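Long-range contacts in Lmo0135 protein (Listeria monocytogenes EGD-e, PDB 5ISU), which is the substrate-binding protein CtaP of an ABC transporter and probably serves in peptide uptake: residues 51-56 / 147-152; 229-234 / 490-495. All blocks are in the same frame, centred on the assembly; numbering follows the deposited sequence.

Interaction 1. Residues 51-56 / 147-152; sequences PLFWEV and TIKTFF
Leu52 and Phe151 run alongside each other, the branch CD1 of Leu52 reaching CD2 of the Phe151 ring at 3.5 Å. Next to this pair Phe152 presents a ring face to Pro51: CB of Pro51 sits 3.8 Å from the centroid of the Phe152 ring and 13° off its normal, a CH-pi contact over the ring centre. Further along, CE1 of Phe53 meets CG2 of Ile148, and Lys149 crosses the Phe53 ring. A bend at chi2 (-67°) turns the lysine chain back, bringing CD against CB of Phe53 and NZ over one face, 3.9 Å from the ring centroid, in a cation-pi contact.

Between these groups the backbones join. Leu52 N donates to Phe151 O at 2.8 Å, almost in line with the C=O bond (174°). A water, 2.9 Å from both Phe53 N and Phe151 N, accepts from the two amides and so bridges the loops. At the outer edge the methyl CG2 of Thr150 packs against CD of exposed Glu55, while OG1 of Thr150 bonds to Asn146 O.

The contact thus ties the loop after helix 39-48 to the end of helix 144-148. Leu52 and Ile148 rest on strand 74-79, Phe53 on strand 63-68, and Phe152 on helix 39-48.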
loop_
_atom_site.group_PDB
_atom_site.type_symbol
_atom_site.label_atom_id
_atom_site.label_comp_id
_atom_site.label_asym_id
_atom_site.label_seq_id
_atom_site.Cartn_x
_atom_site.Cartn_y
_atom_site.Cartn_z
ATOM N N PRO A 51 14.553 -7.985 -1.069
ATOM C CA PRO A 51 13.548 -9.046 -0.922
ATOM C C PRO A 51 13.937 -10.327 -1.701
ATOM O O PRO A 51 14.925 -10.329 -2.432
ATOM C CB PRO A 51 12.324 -8.413 -1.561
ATOM C CG PRO A 51 12.914 -7.642 -2.716
ATOM C CD PRO A 51 14.222 -7.087 -2.198
ATOM N N LEU A 52 13.174 -11.406 -1.548
ATOM C CA LEU A 52 13.453 -12.616 -2.330
ATOM C C LEU A 52 13.125 -12.318 -3.795
ATOM O O LEU A 52 13.876 -12.684 -4.698
ATOM C CB LEU A 52 12.633 -13.802 -1.841
ATOM C CG LEU A 52 12.924 -14.257 -0.411
ATOM C CD1 LEU A 52 11.916 -15.311 0.025
ATOM C CD2 LEU A 52 14.345 -14.778 -0.281
ATOM N N PHE A 53 11.987 -11.655 -4.003
ATOM C CA PHE A 53 11.512 -11.265 -5.326
ATOM C C PHE A 53 11.022 -9.836 -5.245
ATOM O O PHE A 53 10.597 -9.390 -4.178
ATOM C CB PHE A 53 10.357 -12.152 -5.763
ATOM C CG PHE A 53 10.721 -13.603 -5.880
ATOM C CD1 PHE A 53 10.657 -14.429 -4.778
ATOM C CD2 PHE A 53 11.129 -14.133 -7.097
ATOM C CE1 PHE A 53 10.984 -15.773 -4.881
ATOM C CE2 PHE A 53 11.464 -15.464 -7.214
ATOM C CZ PHE A 53 11.389 -16.296 -6.101
ATOM N N TRP A 54 11.088 -9.116 -6.362
ATOM C CA TRP A 54 10.600 -7.751 -6.395
ATOM C C TRP A 54 9.079 -7.800 -6.556
ATOM O O TRP A 54 8.583 -8.368 -7.499
ATOM C CB TRP A 54 11.228 -6.960 -7.549
ATOM C CG TRP A 54 12.720 -6.845 -7.515
ATOM C CD1 TRP A 54 13.598 -7.435 -8.363
ATOM C CD2 TRP A 54 13.508 -6.096 -6.580
ATOM N NE1 TRP A 54 14.883 -7.088 -8.038
ATOM C CE2 TRP A 54 14.857 -6.270 -6.940
ATOM C CE3 TRP A 54 13.203 -5.293 -5.486
ATOM C CZ2 TRP A 54 15.904 -5.667 -6.242
ATOM C CZ3 TRP A 54 14.250 -4.688 -4.776
ATOM C CH2 TRP A 54 15.576 -4.889 -5.149
ATOM N N GLU A 55 8.363 -7.200 -5.613
ATOM C CA GLU A 55 6.895 -7.177 -5.592
ATOM C C GLU A 55 6.246 -6.575 -6.834
ATOM O O GLU A 55 5.327 -7.157 -7.396
ATOM C CB GLU A 55 6.409 -6.395 -4.343
ATOM C CG GLU A 55 4.905 -6.111 -4.289
ATOM C CD GLU A 55 4.443 -5.467 -2.984
ATOM O OE1 GLU A 55 5.299 -5.049 -2.184
ATOM O OE2 GLU A 55 3.209 -5.371 -2.765
ATOM N N VAL A 56 6.730 -5.407 -7.249
ATOM C CA VAL A 56 6.138 -4.683 -8.379
ATOM C C VAL A 56 5.980 -5.537 -9.652
ATOM O O VAL A 56 5.009 -5.369 -10.358
ATOM C CB VAL A 56 6.897 -3.352 -8.636
ATOM C CG1 VAL A 56 8.239 -3.605 -9.304
ATOM C CG2 VAL A 56 6.066 -2.398 -9.465
ATOM N N THR A 147 2.811 -13.726 -0.676
ATOM C CA THR A 147 3.557 -13.571 0.567
ATOM C C THR A 147 5.057 -13.837 0.304
ATOM O O THR A 147 5.914 -13.134 0.823
ATOM C CB THR A 147 3.021 -14.535 1.646
ATOM O OG1 THR A 147 1.627 -14.284 1.858
ATOM C CG2 THR A 147 3.748 -14.347 2.927
ATOM N N ILE A 148 5.371 -14.846 -0.504
ATOM C CA ILE A 148 6.765 -15.120 -0.856
ATOM C C ILE A 148 7.372 -13.954 -1.665
ATOM O O ILE A 148 8.544 -13.634 -1.497
ATOM C CB ILE A 148 6.912 -16.444 -1.647
ATOM C CG1 ILE A 148 6.651 -17.635 -0.729
ATOM C CG2 ILE A 148 8.312 -16.602 -2.230
ATOM C CD1 ILE A 148 6.661 -18.966 -1.458
ATOM N N LYS A 149 6.565 -13.340 -2.537
ATOM C CA LYS A 149 7.004 -12.209 -3.381
ATOM C C LYS A 149 7.107 -10.857 -2.661
ATOM O O LYS A 149 7.500 -9.881 -3.284
ATOM C CB LYS A 149 6.053 -12.010 -4.559
ATOM C CG LYS A 149 5.838 -13.203 -5.451
ATOM C CD LYS A 149 7.056 -13.614 -6.225
ATOM C CE LYS A 149 6.639 -14.619 -7.285
ATOM N NZ LYS A 149 7.801 -15.032 -8.106
ATOM N N THR A 150 6.715 -10.793 -1.390
ATOM C CA THR A 150 6.794 -9.562 -0.581
ATOM C C THR A 150 7.617 -9.824 0.696
ATOM O O THR A 150 7.425 -9.162 1.716
ATOM C CB THR A 150 5.373 -9.035 -0.203
ATOM O OG1 THR A 150 4.633 -10.050 0.512
ATOM C CG2 THR A 150 4.580 -8.626 -1.451
ATOM N N PHE A 151 8.593 -10.731 0.591
ATOM C CA PHE A 151 9.389 -11.185 1.713
ATOM C C PHE A 151 10.851 -10.699 1.722
ATOM O O PHE A 151 11.619 -10.965 0.776
ATOM C CB PHE A 151 9.382 -12.716 1.692
ATOM C CG PHE A 151 9.895 -13.338 2.946
ATOM C CD1 PHE A 151 9.033 -13.606 3.988
ATOM C CD2 PHE A 151 11.228 -13.660 3.089
ATOM C CE1 PHE A 151 9.489 -14.174 5.165
ATOM C CE2 PHE A 151 11.692 -14.237 4.255
ATOM C CZ PHE A 151 10.813 -14.500 5.296
ATOM N N PHE A 152 11.228 -10.041 2.822
ATOM C CA PHE A 152 12.592 -9.528 3.044
ATOM C C PHE A 152 13.204 -10.315 4.205
ATOM O O PHE A 152 12.702 -10.229 5.317
ATOM C CB PHE A 152 12.573 -8.035 3.432
ATOM C CG PHE A 152 12.052 -7.108 2.360
ATOM C CD1 PHE A 152 10.693 -6.974 2.135
ATOM C CD2 PHE A 152 12.929 -6.312 1.618
ATOM C CE1 PHE A 152 10.212 -6.093 1.160
ATOM C CE2 PHE A 152 12.464 -5.442 0.640
ATOM C CZ PHE A 152 11.099 -5.329 0.414
HETATM O O HOH W 1 10.065 -11.222 -1.867
#

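Interaction 2. Residues 229-234 / 490-495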
loop_
_atom_site.group_PDB
_atom_site.type_symbol
_atom_site.label_atom_id
_atom_site.label_comp_id
_atom_site.label_asym_id
_atom_site.label_seq_id
_atom_site.Cartn_x
_atom_site.Cartn_y
_atom_site.Cartn_z
ATOM N N ILE A 229 17.992 19.242 -1.535
ATOM C CA ILE A 229 17.291 17.971 -1.653
ATOM C C ILE A 229 17.315 17.688 -3.154
ATOM O O ILE A 229 17.159 18.611 -3.967
ATOM C CB ILE A 229 15.839 18.020 -1.138
ATOM C CG1 ILE A 229 15.834 18.228 0.379
ATOM C CG2 ILE A 229 15.107 16.718 -1.450
ATOM C CD1 ILE A 229 14.451 18.316 0.979
ATOM N N ASN A 230 17.519 16.421 -3.511
ATOM C CA ASN A 230 17.599 15.996 -4.913
ATOM C C ASN A 230 16.383 15.210 -5.414
ATOM O O ASN A 230 16.166 15.131 -6.620
ATOM C CB ASN A 230 18.807 15.084 -5.084
ATOM C CG ASN A 230 20.109 15.754 -4.714
ATOM O OD1 ASN A 230 20.800 15.306 -3.798
ATOM N ND2 ASN A 230 20.434 16.848 -5.395
ATOM N N LEU A 231 15.615 14.633 -4.487
ATOM C CA LEU A 231 14.492 13.763 -4.818
ATOM C C LEU A 231 13.454 13.741 -3.707
ATOM O O LEU A 231 13.797 13.678 -2.541
ATOM C CB LEU A 231 15.000 12.306 -5.028
ATOM C CG LEU A 231 13.933 11.176 -5.059
ATOM C CD1 LEU A 231 12.942 11.373 -6.195
ATOM C CD2 LEU A 231 14.576 9.794 -5.149
ATOM N N LYS A 232 12.189 13.820 -4.079
ATOM C CA LYS A 232 11.103 13.768 -3.106
ATOM C C LYS A 232 9.767 13.614 -3.803
ATOM O O LYS A 232 9.638 13.842 -5.011
ATOM C CB LYS A 232 11.036 15.071 -2.285
ATOM C CG LYS A 232 10.665 16.292 -3.132
ATOM C CD LYS A 232 10.856 17.619 -2.419
ATOM C CE LYS A 232 9.938 17.783 -1.229
ATOM N NZ LYS A 232 8.494 17.796 -1.592
ATOM N N SER A 233 8.773 13.277 -3.000
ATOM C CA SER A 233 7.391 13.211 -3.423
ATOM C C SER A 233 6.809 14.632 -3.428
ATOM O O SER A 233 7.146 15.453 -2.576
ATOM C CB SER A 233 6.603 12.350 -2.454
ATOM O OG SER A 233 7.153 11.038 -2.436
ATOM N N ILE A 234 5.920 14.889 -4.383
ATOM C CA ILE A 234 5.276 16.173 -4.573
ATOM C C ILE A 234 3.760 15.991 -4.514
ATOM O O ILE A 234 3.239 14.990 -4.984
ATOM C CB ILE A 234 5.627 16.750 -5.977
ATOM C CG1 ILE A 234 7.138 16.783 -6.203
ATOM C CG2 ILE A 234 5.036 18.139 -6.184
ATOM C CD1 ILE A 234 7.918 17.555 -5.158
ATOM N N THR A 490 7.584 3.473 -1.684
ATOM C CA THR A 490 9.017 3.713 -1.496
ATOM C C THR A 490 9.718 4.580 -2.509
ATOM O O THR A 490 10.936 4.691 -2.456
ATOM C CB THR A 490 9.757 2.377 -1.518
ATOM O OG1 THR A 490 9.776 1.861 -2.859
ATOM C CG2 THR A 490 9.067 1.371 -0.569
ATOM N N MET A 491 8.957 5.181 -3.418
ATOM C CA MET A 491 9.471 6.026 -4.515
ATOM C C MET A 491 10.093 5.167 -5.580
ATOM O O MET A 491 9.575 5.110 -6.678
ATOM C CB MET A 491 10.443 7.126 -4.077
ATOM C CG MET A 491 9.880 8.077 -3.047
ATOM S SD MET A 491 11.126 9.301 -2.623
ATOM C CE MET A 491 10.340 10.112 -1.246
ATOM N N PHE A 492 11.199 4.505 -5.271
ATOM C CA PHE A 492 11.846 3.641 -6.243
ATOM C C PHE A 492 12.040 2.244 -5.689
ATOM O O PHE A 492 12.072 2.038 -4.459
ATOM C CB PHE A 492 13.199 4.187 -6.668
ATOM C CG PHE A 492 13.129 5.397 -7.555
ATOM C CD1 PHE A 492 12.810 5.263 -8.895
ATOM C CD2 PHE A 492 13.455 6.647 -7.076
ATOM C CE1 PHE A 492 12.771 6.359 -9.737
ATOM C CE2 PHE A 492 13.430 7.747 -7.911
ATOM C CZ PHE A 492 13.075 7.604 -9.243
ATOM N N ARG A 493 12.197 1.305 -6.620
ATOM C CA ARG A 493 12.391 -0.100 -6.316
ATOM C C ARG A 493 13.820 -0.317 -5.921
ATOM O O ARG A 493 14.098 -0.999 -4.915
ATOM C CB ARG A 493 12.074 -0.942 -7.555
ATOM C CG ARG A 493 12.159 -2.466 -7.399
ATOM C CD ARG A 493 11.965 -3.171 -8.748
ATOM N NE ARG A 493 12.914 -2.646 -9.734
ATOM C CZ ARG A 493 14.187 -3.010 -9.855
ATOM N NH1 ARG A 493 14.703 -3.951 -9.095
ATOM N NH2 ARG A 493 14.955 -2.412 -10.747
ATOM N N ASP A 494 14.728 0.294 -6.688
ATOM C CA ASP A 494 16.140 0.102 -6.479
ATOM C C ASP A 494 16.948 1.361 -6.848
ATOM O O ASP A 494 17.180 1.662 -8.021
ATOM C CB ASP A 494 16.599 -1.101 -7.315
ATOM C CG ASP A 494 18.023 -1.557 -6.985
ATOM O OD1 ASP A 494 18.761 -0.843 -6.272
ATOM O OD2 ASP A 494 18.412 -2.655 -7.445
ATOM N N LEU A 495 17.406 2.048 -5.810
ATOM C CA LEU A 495 18.175 3.274 -5.940
ATOM C C LEU A 495 19.591 3.089 -6.498
ATOM O O LEU A 495 20.225 4.077 -6.855
ATOM C CB LEU A 495 18.266 3.961 -4.567
ATOM C CG LEU A 495 16.975 4.511 -3.947
ATOM C CD1 LEU A 495 17.166 4.878 -2.487
ATOM C CD2 LEU A 495 16.513 5.723 -4.726
#
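Leu231 reaches across to Phe492 and Met491 and carries the tightly packed half of this contact. Its branch CD2 stands 3.6 Å from CE2 of Phe492, close to the plane of the ring, so the methyl meets the ring edge; CD1 of Leu231 follows at 4.0 Å from the same CE2. Chi1 of 166° swings the Leu231 branch point toward 490-495, and chi2 of 61° sets CD2 at the ring edge. Met491 and Leu231 run antiparallel to each other, SD of the methionine 4.2 Å from CG of the leucine. Both residues are buried, and they lose 69 and 68 Å² to the contact.

The partly exposed Ser233 forms the looser side, losing only 27 Å² and meeting one methyl. Extended beyond CG, with chi2 at 180°, the methionine carries that methyl to the serine, where CE of Met491 lies 3.5 Å from OG of Ser233; CE of Met491 also passes 4.2 Å from CA of Lys232. The backbones remain well separated: the nearest CA atoms, those of Ser233 and Met491, are 7.6 Å apart, and no hydrogen bond links the segments.

This is therefore side-chain packing between two different sheets of the solute-binding fold. Strand 231-233 pairs antiparallel with the long strand 462-475, whereas 491-492 forms a small, weakly bonded antiparallel pair with 486-487. Leu231 and Met491 also both touch Ile22 of strand 19-24, and Leu472 of strand 462-475 touches Met491 and Ser233.

Away from the interface, Lys232 turns its amine to Ser233 O, an NZ to O distance of 2.9 Å, and to Asn221 OD1 of helix 217-225.

Overall arrangement
The centres of the two interactions lie about 20 Å apart, and along the chain they come in series: interaction 1 closes at residue 152, before interaction 2 opens at 229. They nevertheless touch through 51-56 and 490-495. Arg493 makes a cation-pi contact with Trp54, its NH1 lying 3.2 Å from CE2 of the indole, while its CD packs on CG1 of Val56. Helix 39-48 lies at this junction: Gln46 touches Trp54 and Phe152 and bonds to Arg493 O. Interaction 1 borders the antiparallel sheet containing 63-68 and 74-79; interaction 2 borders strands 19-24 and 462-475. Segment 490-495 thus takes part in interaction 2 and touches 51-56 of interaction 1, setting sequence near the C-terminus against an early loop.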